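Local coordinates for VWFA domain-containing protein (Alicyclobacillus acidocaldarius subsp. acidocaldarius, PDB 3RAG) that is of unknown function but has a von Willebrand factor type A fold and binds a sodium ion in the crystal, probably at a metal-ion-dependent adhesion-type site, at residues I16-S21 with R148-T153; Q55-A60 with C71-P76; M86-M91 with K128-V133; V98-L103 with K109-L114; A134-V139 with L226-N231. All coordinates share one frame; numbering follows the deposited sequence.

Contact 1: residues I16-S21 with R148-T153; sequences ITDGCS and RDKIPT. With NA (sodium ion), chain C.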
# COMPACT_ATOMS: atom_id res chain seq x y z
N ILE A 16 -5.07 -0.24 -6.03
CA ILE A 16 -6.18 0.63 -6.42
C ILE A 16 -6.88 -0.02 -7.61
O ILE A 16 -6.25 -0.25 -8.66
CB ILE A 16 -5.70 2.06 -6.75
CG1 ILE A 16 -4.97 2.65 -5.52
CG2 ILE A 16 -6.89 2.91 -7.17
CD1 ILE A 16 -4.38 4.06 -5.74
N THR A 17 -8.17 -0.32 -7.47
CA THR A 17 -8.79 -1.23 -8.41
C THR A 17 -10.27 -0.93 -8.58
O THR A 17 -10.88 -0.33 -7.69
CB THR A 17 -8.58 -2.71 -7.91
OG1 THR A 17 -9.07 -3.65 -8.87
CG2 THR A 17 -9.33 -2.95 -6.56
N ASP A 18 -10.85 -1.32 -9.71
CA ASP A 18 -12.31 -1.16 -9.88
C ASP A 18 -13.08 -2.48 -9.95
O ASP A 18 -14.19 -2.53 -10.49
CB ASP A 18 -12.68 -0.21 -11.03
CG ASP A 18 -12.43 -0.81 -12.40
OD1 ASP A 18 -11.71 -1.82 -12.46
OD2 ASP A 18 -12.90 -0.24 -13.40
N GLY A 19 -12.50 -3.55 -9.40
CA GLY A 19 -13.27 -4.77 -9.25
C GLY A 19 -12.42 -6.01 -9.05
O GLY A 19 -11.23 -6.00 -9.37
N CYS A 20 -13.04 -7.09 -8.59
CA CYS A 20 -12.32 -8.32 -8.26
C CYS A 20 -11.53 -8.91 -9.43
O CYS A 20 -11.90 -8.74 -10.60
CB CYS A 20 -13.30 -9.36 -7.74
SG CYS A 20 -14.67 -9.65 -8.88
N SER A 21 -10.46 -9.63 -9.11
CA SER A 21 -9.66 -10.28 -10.16
C SER A 21 -10.51 -11.21 -11.01
O SER A 21 -11.47 -11.81 -10.52
CB SER A 21 -8.49 -11.07 -9.56
OG SER A 21 -8.95 -12.20 -8.82
N ARG A 148 -10.61 2.76 -17.83
CA ARG A 148 -10.19 3.83 -18.75
C ARG A 148 -10.57 5.22 -18.24
O ARG A 148 -9.77 6.15 -18.28
CB ARG A 148 -10.75 3.59 -20.16
CG ARG A 148 -10.08 4.47 -21.22
CD ARG A 148 -10.42 3.96 -22.64
NE ARG A 148 -9.77 2.68 -22.92
CZ ARG A 148 -10.42 1.55 -23.23
NH1 ARG A 148 -11.74 1.53 -23.28
NH2 ARG A 148 -9.73 0.44 -23.47
N ASP A 149 -11.78 5.35 -17.73
CA ASP A 149 -12.23 6.68 -17.31
C ASP A 149 -11.84 7.05 -15.89
O ASP A 149 -12.11 8.15 -15.45
CB ASP A 149 -13.73 6.78 -17.43
CG ASP A 149 -14.18 6.93 -18.86
OD1 ASP A 149 -13.43 7.51 -19.69
OD2 ASP A 149 -15.29 6.44 -19.13
N LYS A 150 -11.23 6.12 -15.17
CA LYS A 150 -10.81 6.38 -13.79
C LYS A 150 -9.35 6.72 -13.78
O LYS A 150 -8.86 7.35 -12.85
CB LYS A 150 -11.08 5.15 -12.93
CG LYS A 150 -12.58 4.80 -12.90
CD LYS A 150 -12.86 3.40 -12.37
CE LYS A 150 -14.33 3.06 -12.55
NZ LYS A 150 -14.57 1.93 -13.50
N ILE A 151 -8.64 6.30 -14.82
CA ILE A 151 -7.17 6.46 -14.86
C ILE A 151 -6.68 7.91 -14.69
O ILE A 151 -5.75 8.14 -13.92
CB ILE A 151 -6.54 5.76 -16.11
CG1 ILE A 151 -6.43 4.25 -15.88
CG2 ILE A 151 -5.12 6.32 -16.38
CD1 ILE A 151 -6.04 3.46 -17.18
N PRO A 152 -7.31 8.89 -15.36
CA PRO A 152 -6.77 10.23 -15.13
C PRO A 152 -6.85 10.67 -13.67
O PRO A 152 -5.93 11.32 -13.17
CB PRO A 152 -7.65 11.12 -16.04
CG PRO A 152 -8.04 10.16 -17.20
CD PRO A 152 -8.30 8.85 -16.45
N THR A 153 -7.92 10.31 -12.98
CA THR A 153 -8.05 10.69 -11.57
C THR A 153 -7.03 9.95 -10.73
O THR A 153 -6.43 10.50 -9.81
CB THR A 153 -9.48 10.43 -11.08
OG1 THR A 153 -10.35 11.27 -11.83
CG2 THR A 153 -9.63 10.74 -9.56
NA NA C . -11.97 -3.71 -13.98
O HOH W 1 -10.57 -4.79 -12.21
O HOH W 2 -13.65 -6.01 -13.82

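Contact 2: residues Q55-A60 with C71-P76; sequences QGYQEA and CRIVQP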
# COMPACT_ATOMS: atom_id res chain seq x y z
N GLN A 55 -17.89 -4.31 -10.46
CA GLN A 55 -17.31 -3.75 -9.26
C GLN A 55 -17.64 -4.58 -8.02
O GLN A 55 -18.35 -4.13 -7.12
CB GLN A 55 -17.74 -2.29 -9.09
CG GLN A 55 -16.82 -1.29 -9.85
CD GLN A 55 -17.10 -1.23 -11.35
OE1 GLN A 55 -16.19 -1.41 -12.18
NE2 GLN A 55 -18.35 -0.98 -11.71
N GLY A 56 -17.15 -5.81 -7.98
CA GLY A 56 -17.33 -6.62 -6.78
C GLY A 56 -16.15 -6.47 -5.86
O GLY A 56 -15.00 -6.67 -6.28
N TYR A 57 -16.41 -6.14 -4.60
CA TYR A 57 -15.34 -5.88 -3.64
C TYR A 57 -15.28 -6.86 -2.46
O TYR A 57 -14.64 -6.57 -1.47
CB TYR A 57 -15.37 -4.43 -3.14
CG TYR A 57 -15.11 -3.47 -4.28
CD1 TYR A 57 -13.98 -3.63 -5.07
CD2 TYR A 57 -16.01 -2.46 -4.60
CE1 TYR A 57 -13.74 -2.79 -6.17
CE2 TYR A 57 -15.78 -1.60 -5.68
CZ TYR A 57 -14.63 -1.77 -6.45
OH TYR A 57 -14.37 -0.94 -7.53
N GLN A 58 -15.94 -8.02 -2.55
CA GLN A 58 -15.71 -9.04 -1.52
C GLN A 58 -14.22 -9.35 -1.53
O GLN A 58 -13.57 -9.33 -0.49
CB GLN A 58 -16.48 -10.34 -1.80
CG GLN A 58 -18.01 -10.24 -1.73
CD GLN A 58 -18.52 -10.03 -0.30
OE1 GLN A 58 -17.77 -10.07 0.67
NE2 GLN A 58 -19.82 -9.78 -0.18
N GLU A 59 -13.67 -9.64 -2.71
CA GLU A 59 -12.26 -10.01 -2.81
C GLU A 59 -11.37 -8.93 -2.21
O GLU A 59 -10.43 -9.22 -1.48
CB GLU A 59 -11.86 -10.26 -4.26
CG GLU A 59 -10.43 -10.79 -4.39
CD GLU A 59 -10.03 -10.91 -5.83
OE1 GLU A 59 -10.02 -12.05 -6.37
OE2 GLU A 59 -9.76 -9.86 -6.44
N ALA A 60 -11.64 -7.67 -2.54
CA ALA A 60 -10.86 -6.56 -1.95
C ALA A 60 -10.82 -6.64 -0.42
O ALA A 60 -9.77 -6.45 0.18
CB ALA A 60 -11.42 -5.20 -2.40
N CYS A 71 -9.41 -2.00 3.80
CA CYS A 71 -10.11 -1.83 2.52
C CYS A 71 -11.08 -0.67 2.65
O CYS A 71 -11.87 -0.61 3.61
CB CYS A 71 -10.88 -3.11 2.15
SG CYS A 71 -11.92 -2.90 0.68
N ARG A 72 -11.03 0.25 1.69
CA ARG A 72 -12.03 1.32 1.63
C ARG A 72 -12.54 1.38 0.20
O ARG A 72 -11.81 1.06 -0.73
CB ARG A 72 -11.41 2.67 2.03
CG ARG A 72 -11.05 2.75 3.52
CD ARG A 72 -12.29 2.65 4.41
NE ARG A 72 -11.92 2.77 5.83
CZ ARG A 72 -11.64 1.74 6.64
NH1 ARG A 72 -11.32 1.96 7.91
NH2 ARG A 72 -11.67 0.50 6.19
N ILE A 73 -13.78 1.80 0.05
CA ILE A 73 -14.46 1.82 -1.24
C ILE A 73 -14.97 3.24 -1.46
O ILE A 73 -15.76 3.74 -0.67
CB ILE A 73 -15.61 0.79 -1.25
CG1 ILE A 73 -15.02 -0.63 -1.08
CG2 ILE A 73 -16.41 0.88 -2.56
CD1 ILE A 73 -16.07 -1.71 -0.78
N VAL A 74 -14.48 3.93 -2.49
CA VAL A 74 -14.71 5.38 -2.55
C VAL A 74 -14.93 5.85 -3.97
O VAL A 74 -14.55 5.18 -4.91
CB VAL A 74 -13.54 6.20 -1.91
CG1 VAL A 74 -13.34 5.83 -0.43
CG2 VAL A 74 -12.21 6.01 -2.68
N GLN A 75 -15.56 7.01 -4.11
CA GLN A 75 -15.65 7.62 -5.44
C GLN A 75 -14.29 8.16 -5.87
O GLN A 75 -13.41 8.39 -5.04
CB GLN A 75 -16.69 8.73 -5.41
CG GLN A 75 -18.07 8.20 -5.13
CD GLN A 75 -19.11 9.29 -4.96
OE1 GLN A 75 -18.84 10.33 -4.36
NE2 GLN A 75 -20.31 9.06 -5.50
N PRO A 76 -14.10 8.33 -7.19
CA PRO A 76 -12.80 8.75 -7.74
C PRO A 76 -12.28 10.03 -7.08
O PRO A 76 -11.10 10.08 -6.77
CB PRO A 76 -13.11 8.98 -9.23
CG PRO A 76 -14.21 7.98 -9.51
CD PRO A 76 -15.06 8.00 -8.26

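Contact 3: residues M86-M91 with K128-V133; sequences MTHQTM and KLEDEV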
# COMPACT_ATOMS: atom_id res chain seq x y z
N MSE A 86 -5.32 5.96 4.75
CA MSE A 86 -5.13 4.54 5.02
C MSE A 86 -3.67 4.27 5.30
O MSE A 86 -3.34 3.47 6.19
CB MSE A 86 -5.60 3.66 3.85
CG MSE A 86 -7.11 3.63 3.61
SE MSE A 86 -7.51 2.82 1.99
CE MSE A 86 -5.99 2.31 1.47
N THR A 87 -2.80 4.91 4.52
CA THR A 87 -1.36 4.67 4.62
C THR A 87 -0.91 5.09 6.02
O THR A 87 -0.25 4.33 6.73
CB THR A 87 -0.58 5.43 3.53
OG1 THR A 87 -1.00 4.96 2.25
CG2 THR A 87 0.94 5.20 3.65
N HIS A 88 -1.31 6.28 6.43
CA HIS A 88 -0.98 6.73 7.79
C HIS A 88 -1.60 5.89 8.91
O HIS A 88 -0.92 5.54 9.90
CB HIS A 88 -1.27 8.23 7.96
CG HIS A 88 -0.27 9.10 7.29
ND1 HIS A 88 1.03 9.24 7.75
CD2 HIS A 88 -0.35 9.87 6.18
CE1 HIS A 88 1.69 10.06 6.95
NE2 HIS A 88 0.87 10.46 5.99
N GLN A 89 -2.88 5.53 8.78
CA GLN A 89 -3.50 4.78 9.85
C GLN A 89 -2.91 3.37 10.00
O GLN A 89 -2.70 2.91 11.11
CB GLN A 89 -5.03 4.77 9.67
CG GLN A 89 -5.78 4.10 10.76
CD GLN A 89 -7.28 4.33 10.62
OE1 GLN A 89 -7.72 5.27 9.94
NE2 GLN A 89 -8.08 3.45 11.24
N THR A 90 -2.64 2.68 8.89
CA THR A 90 -2.03 1.35 8.99
C THR A 90 -0.55 1.43 9.44
O THR A 90 -0.10 0.57 10.20
CB THR A 90 -2.16 0.51 7.65
OG1 THR A 90 -1.59 1.24 6.55
CG2 THR A 90 -3.64 0.20 7.34
N MSE A 91 0.19 2.45 9.00
CA MSE A 91 1.56 2.68 9.49
C MSE A 91 1.52 2.88 11.01
O MSE A 91 2.29 2.28 11.77
CB MSE A 91 2.25 3.88 8.77
CG MSE A 91 3.66 4.30 9.30
SE MSE A 91 4.72 5.21 8.09
CE MSE A 91 3.39 5.59 6.93
N LYS A 128 6.57 9.89 16.54
CA LYS A 128 7.91 10.18 16.02
C LYS A 128 8.30 9.12 14.99
O LYS A 128 8.77 9.46 13.90
CB LYS A 128 8.92 10.26 17.17
CG LYS A 128 10.36 10.60 16.74
CD LYS A 128 11.29 10.68 17.97
CE LYS A 128 12.66 11.24 17.62
NZ LYS A 128 12.55 12.65 17.15
N LEU A 129 8.07 7.85 15.32
CA LEU A 129 8.36 6.78 14.36
C LEU A 129 7.56 6.98 13.06
O LEU A 129 8.08 6.79 11.96
CB LEU A 129 8.01 5.40 14.95
CG LEU A 129 9.00 4.95 16.04
CD1 LEU A 129 8.46 3.74 16.79
CD2 LEU A 129 10.34 4.62 15.38
N GLU A 130 6.29 7.36 13.20
CA GLU A 130 5.44 7.55 12.03
C GLU A 130 6.02 8.60 11.08
O GLU A 130 5.80 8.55 9.86
CB GLU A 130 4.01 7.93 12.44
CG GLU A 130 3.09 8.17 11.25
CD GLU A 130 1.62 8.29 11.63
OE1 GLU A 130 1.29 8.27 12.85
OE2 GLU A 130 0.80 8.39 10.70
N ASP A 131 6.79 9.54 11.62
CA ASP A 131 7.43 10.57 10.80
C ASP A 131 8.80 10.16 10.28
O ASP A 131 9.22 10.60 9.20
CB ASP A 131 7.56 11.88 11.60
CG ASP A 131 8.27 12.97 10.80
OD1 ASP A 131 7.72 13.40 9.76
OD2 ASP A 131 9.37 13.40 11.21
N GLU A 132 9.52 9.35 11.06
CA GLU A 132 10.96 9.14 10.86
C GLU A 132 11.40 7.82 10.25
O GLU A 132 12.49 7.76 9.68
CB GLU A 132 11.72 9.38 12.18
CG GLU A 132 11.67 10.79 12.63
CD GLU A 132 12.40 11.01 13.95
OE1 GLU A 132 12.98 10.04 14.48
OE2 GLU A 132 12.38 12.16 14.44
N VAL A 133 10.59 6.78 10.34
CA VAL A 133 11.00 5.51 9.73
C VAL A 133 11.00 5.63 8.21
O VAL A 133 10.33 6.49 7.63
CB VAL A 133 10.10 4.29 10.16
CG1 VAL A 133 10.09 4.12 11.70
CG2 VAL A 133 8.66 4.40 9.60

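Contact 4: residues V98-L103 with K109-L114; sequences VVNQEL and KSTEDL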
# COMPACT_ATOMS: atom_id res chain seq x y z
N VAL A 98 4.91 -2.63 16.97
CA VAL A 98 6.36 -2.71 17.12
C VAL A 98 6.80 -2.20 18.48
O VAL A 98 7.62 -2.83 19.17
CB VAL A 98 7.10 -1.91 16.01
CG1 VAL A 98 8.58 -1.77 16.34
CG2 VAL A 98 6.91 -2.60 14.65
N VAL A 99 6.25 -1.06 18.88
CA VAL A 99 6.66 -0.45 20.15
C VAL A 99 6.20 -1.30 21.33
O VAL A 99 6.92 -1.48 22.31
CB VAL A 99 6.15 0.99 20.27
CG1 VAL A 99 6.33 1.50 21.69
CG2 VAL A 99 6.90 1.89 19.30
N ASN A 100 5.00 -1.85 21.21
CA ASN A 100 4.50 -2.73 22.26
C ASN A 100 5.40 -3.95 22.45
O ASN A 100 5.75 -4.32 23.57
CB ASN A 100 3.06 -3.14 21.98
CG ASN A 100 2.39 -3.75 23.18
OD1 ASN A 100 2.17 -3.07 24.19
ND2 ASN A 100 2.08 -5.04 23.10
N GLN A 101 5.82 -4.58 21.35
CA GLN A 101 6.76 -5.69 21.43
C GLN A 101 8.12 -5.34 22.06
O GLN A 101 8.73 -6.17 22.74
CB GLN A 101 6.98 -6.28 20.03
CG GLN A 101 6.89 -7.79 20.00
CD GLN A 101 5.58 -8.31 20.57
OE1 GLN A 101 4.51 -7.73 20.35
NE2 GLN A 101 5.66 -9.41 21.32
N GLU A 102 8.61 -4.13 21.81
CA GLU A 102 9.87 -3.68 22.38
C GLU A 102 9.69 -3.47 23.87
O GLU A 102 10.56 -3.80 24.67
CB GLU A 102 10.30 -2.36 21.74
CG GLU A 102 11.11 -2.50 20.48
CD GLU A 102 12.43 -3.19 20.74
OE1 GLU A 102 13.32 -2.56 21.36
OE2 GLU A 102 12.56 -4.37 20.35
N LEU A 103 8.55 -2.91 24.24
CA LEU A 103 8.25 -2.67 25.66
C LEU A 103 8.27 -3.99 26.42
O LEU A 103 8.81 -4.08 27.53
CB LEU A 103 6.88 -2.01 25.82
CG LEU A 103 6.86 -0.49 25.64
CD1 LEU A 103 5.43 0.05 25.53
CD2 LEU A 103 7.61 0.18 26.79
N LYS A 109 5.98 -5.39 30.50
CA LYS A 109 4.74 -4.64 30.32
C LYS A 109 4.41 -4.14 28.90
O LYS A 109 5.25 -3.59 28.19
CB LYS A 109 4.70 -3.45 31.28
CG LYS A 109 5.03 -3.80 32.72
CD LYS A 109 5.15 -2.55 33.56
CE LYS A 109 4.92 -2.85 35.03
NZ LYS A 109 4.71 -1.60 35.81
N SER A 110 3.16 -4.36 28.53
CA SER A 110 2.54 -3.88 27.30
C SER A 110 2.08 -2.45 27.56
O SER A 110 2.05 -2.01 28.71
CB SER A 110 1.35 -4.78 26.97
OG SER A 110 0.70 -4.34 25.78
N THR A 111 1.70 -1.72 26.52
CA THR A 111 1.35 -0.31 26.73
C THR A 111 0.15 -0.19 27.66
O THR A 111 0.01 0.79 28.38
CB THR A 111 1.04 0.41 25.41
OG1 THR A 111 -0.00 -0.29 24.72
CG2 THR A 111 2.27 0.48 24.53
N GLU A 112 -0.72 -1.20 27.62
CA GLU A 112 -1.91 -1.26 28.47
C GLU A 112 -1.59 -1.37 29.96
O GLU A 112 -2.44 -1.07 30.80
CB GLU A 112 -2.82 -2.41 28.04
CG GLU A 112 -3.42 -2.26 26.64
CD GLU A 112 -4.23 -0.98 26.47
OE1 GLU A 112 -4.97 -0.60 27.41
OE2 GLU A 112 -4.12 -0.35 25.39
N ASP A 113 -0.38 -1.85 30.28
CA ASP A 113 0.07 -2.03 31.66
C ASP A 113 0.73 -0.76 32.21
O ASP A 113 1.10 -0.71 33.38
CB ASP A 113 1.09 -3.17 31.75
CG ASP A 113 0.55 -4.50 31.27
OD1 ASP A 113 -0.56 -4.89 31.71
OD2 ASP A 113 1.23 -5.17 30.45
N LEU A 114 0.90 0.25 31.36
CA LEU A 114 1.53 1.50 31.77
C LEU A 114 0.48 2.47 32.27
O LEU A 114 -0.65 2.44 31.80
CB LEU A 114 2.27 2.15 30.59
CG LEU A 114 3.40 1.34 29.95
CD1 LEU A 114 3.95 2.08 28.72
CD2 LEU A 114 4.49 1.12 30.99

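Contact 5: residues A134-V139 with L226-N231; sequences ALHLVV and LSHARN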
# COMPACT_ATOMS: atom_id res chain seq x y z
N ALA A 134 11.77 4.77 7.56
CA ALA A 134 11.71 4.65 6.11
C ALA A 134 10.34 4.06 5.76
O ALA A 134 9.79 3.25 6.50
CB ALA A 134 12.86 3.77 5.57
N LEU A 135 9.78 4.49 4.63
CA LEU A 135 8.51 3.97 4.15
C LEU A 135 8.75 3.43 2.76
O LEU A 135 9.16 4.18 1.87
CB LEU A 135 7.46 5.08 4.11
CG LEU A 135 6.15 4.74 3.39
CD1 LEU A 135 5.54 3.48 4.00
CD2 LEU A 135 5.20 5.92 3.47
N HIS A 136 8.53 2.13 2.58
CA HIS A 136 8.69 1.53 1.25
C HIS A 136 7.30 1.14 0.79
O HIS A 136 6.63 0.39 1.47
CB HIS A 136 9.56 0.28 1.30
CG HIS A 136 10.97 0.55 1.71
ND1 HIS A 136 11.87 -0.46 1.99
CD2 HIS A 136 11.64 1.71 1.89
CE1 HIS A 136 13.03 0.06 2.32
NE2 HIS A 136 12.92 1.38 2.27
N LEU A 137 6.89 1.64 -0.37
CA LEU A 137 5.49 1.54 -0.80
C LEU A 137 5.47 1.15 -2.27
O LEU A 137 6.13 1.80 -3.10
CB LEU A 137 4.82 2.91 -0.66
CG LEU A 137 3.40 3.07 -1.22
CD1 LEU A 137 2.42 2.15 -0.54
CD2 LEU A 137 2.90 4.53 -1.17
N VAL A 138 4.72 0.10 -2.60
CA VAL A 138 4.48 -0.18 -4.00
C VAL A 138 3.01 0.07 -4.26
O VAL A 138 2.14 -0.50 -3.59
CB VAL A 138 4.77 -1.65 -4.36
CG1 VAL A 138 4.45 -1.88 -5.83
CG2 VAL A 138 6.25 -1.95 -4.09
N VAL A 139 2.72 0.95 -5.22
CA VAL A 139 1.34 1.23 -5.59
C VAL A 139 1.03 0.36 -6.82
O VAL A 139 1.73 0.47 -7.84
CB VAL A 139 1.17 2.72 -5.93
CG1 VAL A 139 -0.27 3.00 -6.33
CG2 VAL A 139 1.59 3.61 -4.74
N LEU A 226 10.92 -6.80 -1.24
CA LEU A 226 11.96 -7.66 -0.68
C LEU A 226 13.32 -7.43 -1.35
O LEU A 226 14.35 -7.44 -0.68
CB LEU A 226 11.53 -9.13 -0.78
CG LEU A 226 10.27 -9.48 0.04
CD1 LEU A 226 9.85 -10.93 -0.19
CD2 LEU A 226 10.45 -9.20 1.53
N SER A 227 13.32 -7.22 -2.66
CA SER A 227 14.56 -6.91 -3.38
C SER A 227 15.12 -5.58 -2.92
O SER A 227 16.34 -5.41 -2.78
CB SER A 227 14.34 -6.86 -4.89
OG SER A 227 13.85 -8.09 -5.35
N HIS A 228 14.23 -4.61 -2.70
CA HIS A 228 14.66 -3.29 -2.26
C HIS A 228 15.29 -3.36 -0.87
O HIS A 228 16.35 -2.76 -0.63
CB HIS A 228 13.49 -2.31 -2.27
CG HIS A 228 13.90 -0.89 -2.07
ND1 HIS A 228 14.82 -0.26 -2.89
CD2 HIS A 228 13.54 0.02 -1.13
CE1 HIS A 228 14.99 0.98 -2.47
NE2 HIS A 228 14.24 1.17 -1.40
N ALA A 229 14.66 -4.11 0.03
CA ALA A 229 15.18 -4.30 1.38
C ALA A 229 16.61 -4.83 1.36
O ALA A 229 17.44 -4.42 2.18
CB ALA A 229 14.30 -5.24 2.17
N ARG A 230 16.89 -5.74 0.44
CA ARG A 230 18.22 -6.32 0.31
C ARG A 230 19.20 -5.31 -0.27
O ARG A 230 20.35 -5.23 0.15
CB ARG A 230 18.19 -7.60 -0.53
CG ARG A 230 17.23 -8.67 0.00
CD ARG A 230 17.41 -10.00 -0.72
NE ARG A 230 17.14 -9.91 -2.15
CZ ARG A 230 16.00 -10.28 -2.74
NH1 ARG A 230 15.01 -10.79 -2.01
NH2 ARG A 230 15.86 -10.15 -4.05
N ASN A 231 18.74 -4.52 -1.23
CA ASN A 231 19.56 -3.45 -1.80
C ASN A 231 19.91 -2.40 -0.74
O ASN A 231 21.05 -1.96 -0.64
CB ASN A 231 18.85 -2.79 -2.98
CG ASN A 231 18.75 -3.72 -4.19
OD1 ASN A 231 19.54 -4.65 -4.35
ND2 ASN A 231 17.76 -3.47 -5.04

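Contact 1: residues I16-S21 with R148-T153
The backbones stand well apart here, the CA atoms of Asp-18 and Lys-150 being 8.6 Å from each other, so the loop after strand 10-17 and the segment leading into helix 151-165 meet through these two side chains alone. Lys-150 crosses Asp-18 at about a right angle. Its chain bends at the last torsion (chi4 115°), which turns NZ onto the anti lone pair of Asp-18 OD2, a salt bridge of 2.7 Å. The other oxygen of the same carboxylate looks to the metal: Asp-18 OD1 binds the sodium ion at 2.4 Å. Ser-144 and Ser-146 supply their OG atoms, and two waters also bind the ion. Lys-150 NZ has a second partner in the carbonyl oxygen of Ser-146, so it ties Asp-18 to the loop that brings in the serines. Asp-142 lies just behind, accepting from both Asp-18 N and Thr-17 OG1. Asp-142, Ser-144 and Ser-146 have the DxSxS spacing of a metal-ion-dependent adhesion site, and Asp-18 sits in the TDG sequence familiar from this family. One carboxylate thus serves two cations, and the lysine probably helps hold OD1 turned to the sodium.

Contact 2: residues Q55-A60 with C71-P76
Cys-71 and Ala-60 make the first touch in this beta-alpha-beta unit, where helix 58-66 packs against strand 71-74 after crossing over from strand 40-46. Cys-71 points its side chain at the helix, and with SG anti to its own backbone N (chi1 173°) the sulfur comes to 3.9 Å from Ala-60 CB; the small methyl is consistent with the close approach of the backbones, the two CA atoms lying 6.6 Å apart. Arg-72 serves the other face of the sheet, touching Thr-82 and Met-86 of helix 79-106. Its guanidinium folds back so that NH2 donates to Cys-71 O at 2.8 Å, in the plane of the guanidinium but from above that of the carbonyl. Ile-73 returns to the face of Cys-71 and packs on Tyr-57, the N-cap residue of helix 58-66, with His-61 of that helix also alongside. Val-74 again faces helix 79-106, against Ile-79 and Thr-82. Tyr-57 OH is hydrogen-bonded to Ile-46 O, which holds the far end of the ring by strand 40-46. At the near end two branches of the isoleucine do the touching: CD1 lies 3.7 Å from Tyr-57 CB, and CG2 lies 3.9 Å from Tyr-57 CD2.

Contact 3: residues M86-M91 with K128-V133
Glu-130 swings CG anti to its backbone N (chi1 179°) and stays extended beyond it, while His-88 keeps its ring beside its own backbone N (chi1 -75°), and these choices carry the carboxylate across to the imidazole. The two residues belong to helices 79-106 and 116-132, consecutive helices joined by a turn into a helical hairpin. The link is a His-carboxylate hydrogen bond: His-88 ND1 donates to the anti lone pair of Glu-130 OE2 at 3.1 Å. It is not straight, with an angle of 138° at the hydrogen, and OE2 sits near the ring edge but somewhat out of the ring plane. Glu-130 was modelled in two conformers, and in the one described here the bond is formed. On the same helix Lys-128 NZ and Glu-132 OE2 form a salt bridge of 2.8 Å. Deeper in, Met-91, a selenomethionine, turns toward helix 116-132 and lies against its last turn. The carbonyl of Glu-130 there is taken up by Arg-168, and Ile-10 of the sheet touches both Met-91 and Val-133. The selenium is 3.9 Å from Glu-130 O and 4.3 Å from Val-133 CG2.

Contact 4: residues V98-L103 with K109-L114
Asn-100 reaches from helix 79-106 to the turn that follows it, and its OD1 takes two donors there. As the first, Ser-110 OG lies 2.5 Å from Asn-100 OD1, in the carbonyl plane and on a lone pair of that oxygen. The second is the backbone N of Thr-111, 2.7 Å from the same oxygen and nearly in line with the carbonyl (176°). With CG swung away from the backbone N (chi1 -165°), the amide extends off the helix to a point where both donors can reach it. Two bonds of unlike direction on one oxygen should keep the amide from turning. The turn has bonds of its own: Ser-110 N donates to Asp-113 OD2 at 2.8 Å, and Asp-113 N closes back on Ser-110 O at 2.9 Å, the bond of a short 3-10 segment. The backbone N-H groups of Ser-110, Thr-111 and Asp-113 are therefore all satisfied. Put a leucine in place of Asn-100 and the Ser-110 hydroxyl and Thr-111 N would probably lose their common acceptor, leaving the turn freer to shift against the helix. Beside the polar group, Leu-103 CD1 presses tightly on Thr-111 CG2 at 3.3 Å, the two side chains crossing at about a right angle, and meets Leu-114 CD1 tip to tip at 4.1 Å. Leu-114 continues onto Arg-119 and Val-122 of the next helix. This is the closed tip of a helical hairpin, where the turn between helices 79-106 and 116-132 folds back on the first of them, far from the metal site.

Contact 5: residues A134-V139 with L226-N231
The helical bond from Asn-231 N to Ser-227 O, 3.0 Å long, belongs to the turn from which His-228 reaches His-136 on strand 135-142. What crosses between the segments is an aromatic pair with no hydrogen bond. The edge of His-228 points at the face of His-136, a T-shaped stack with ring centroids 4.6 Å apart and planes at 69°. The touching atom is His-228 CD2, which stands over the middle of the other ring and comes to 3.5 Å from His-136 CE1. His-228 gets there with its ring anti to the backbone N (chi1 -170°), leaning off helix 214-232 toward the sheet. The strand ring is buried and rises to meet it, touching Ala-173 and Thr-9, while the backbone of His-136 is bonded to Ile-10 and Gln-12 of strand 10-17. His-228 in turn stacks on Phe-193 and also touches Ala-173, so the pair ties helix 214-232 to strands 135-142, 172-179 and 188-194. With an alanine at His-136, the edge of His-228 would probably lose the face it rests on, opening a gap between helix and sheet and letting that ring turn more easily. The two NE2 atoms are 3.9 Å apart. A carbon edge over a pi face is consistent with at least one imidazole being neutral, and protonating both would probably weaken the pair.

Overall arrangement
From the N terminus, contact 1 opens at the end of strand 10-17 and closes only at 148-153, so the long loop it spans holds contacts 2, 3 and 4 entire. Contact 2 shuts the short beta-alpha-beta crossover into edge strand 71-74. Contact 3 then joins helices 79-106 and 116-132, and within its loop contact 4 secures the hairpin tip. Contact 5 starts inside contact 1 and ends near the C terminus, so those two cross, tying both halves of the chain through neighbouring strands 10-17 and 135-142. Contacts 1 and 2 touch at the metal end, with Ser-21 and Glu-59 probably bonded, whereas contact 4 lies about 40 Å from contact 1 between centres.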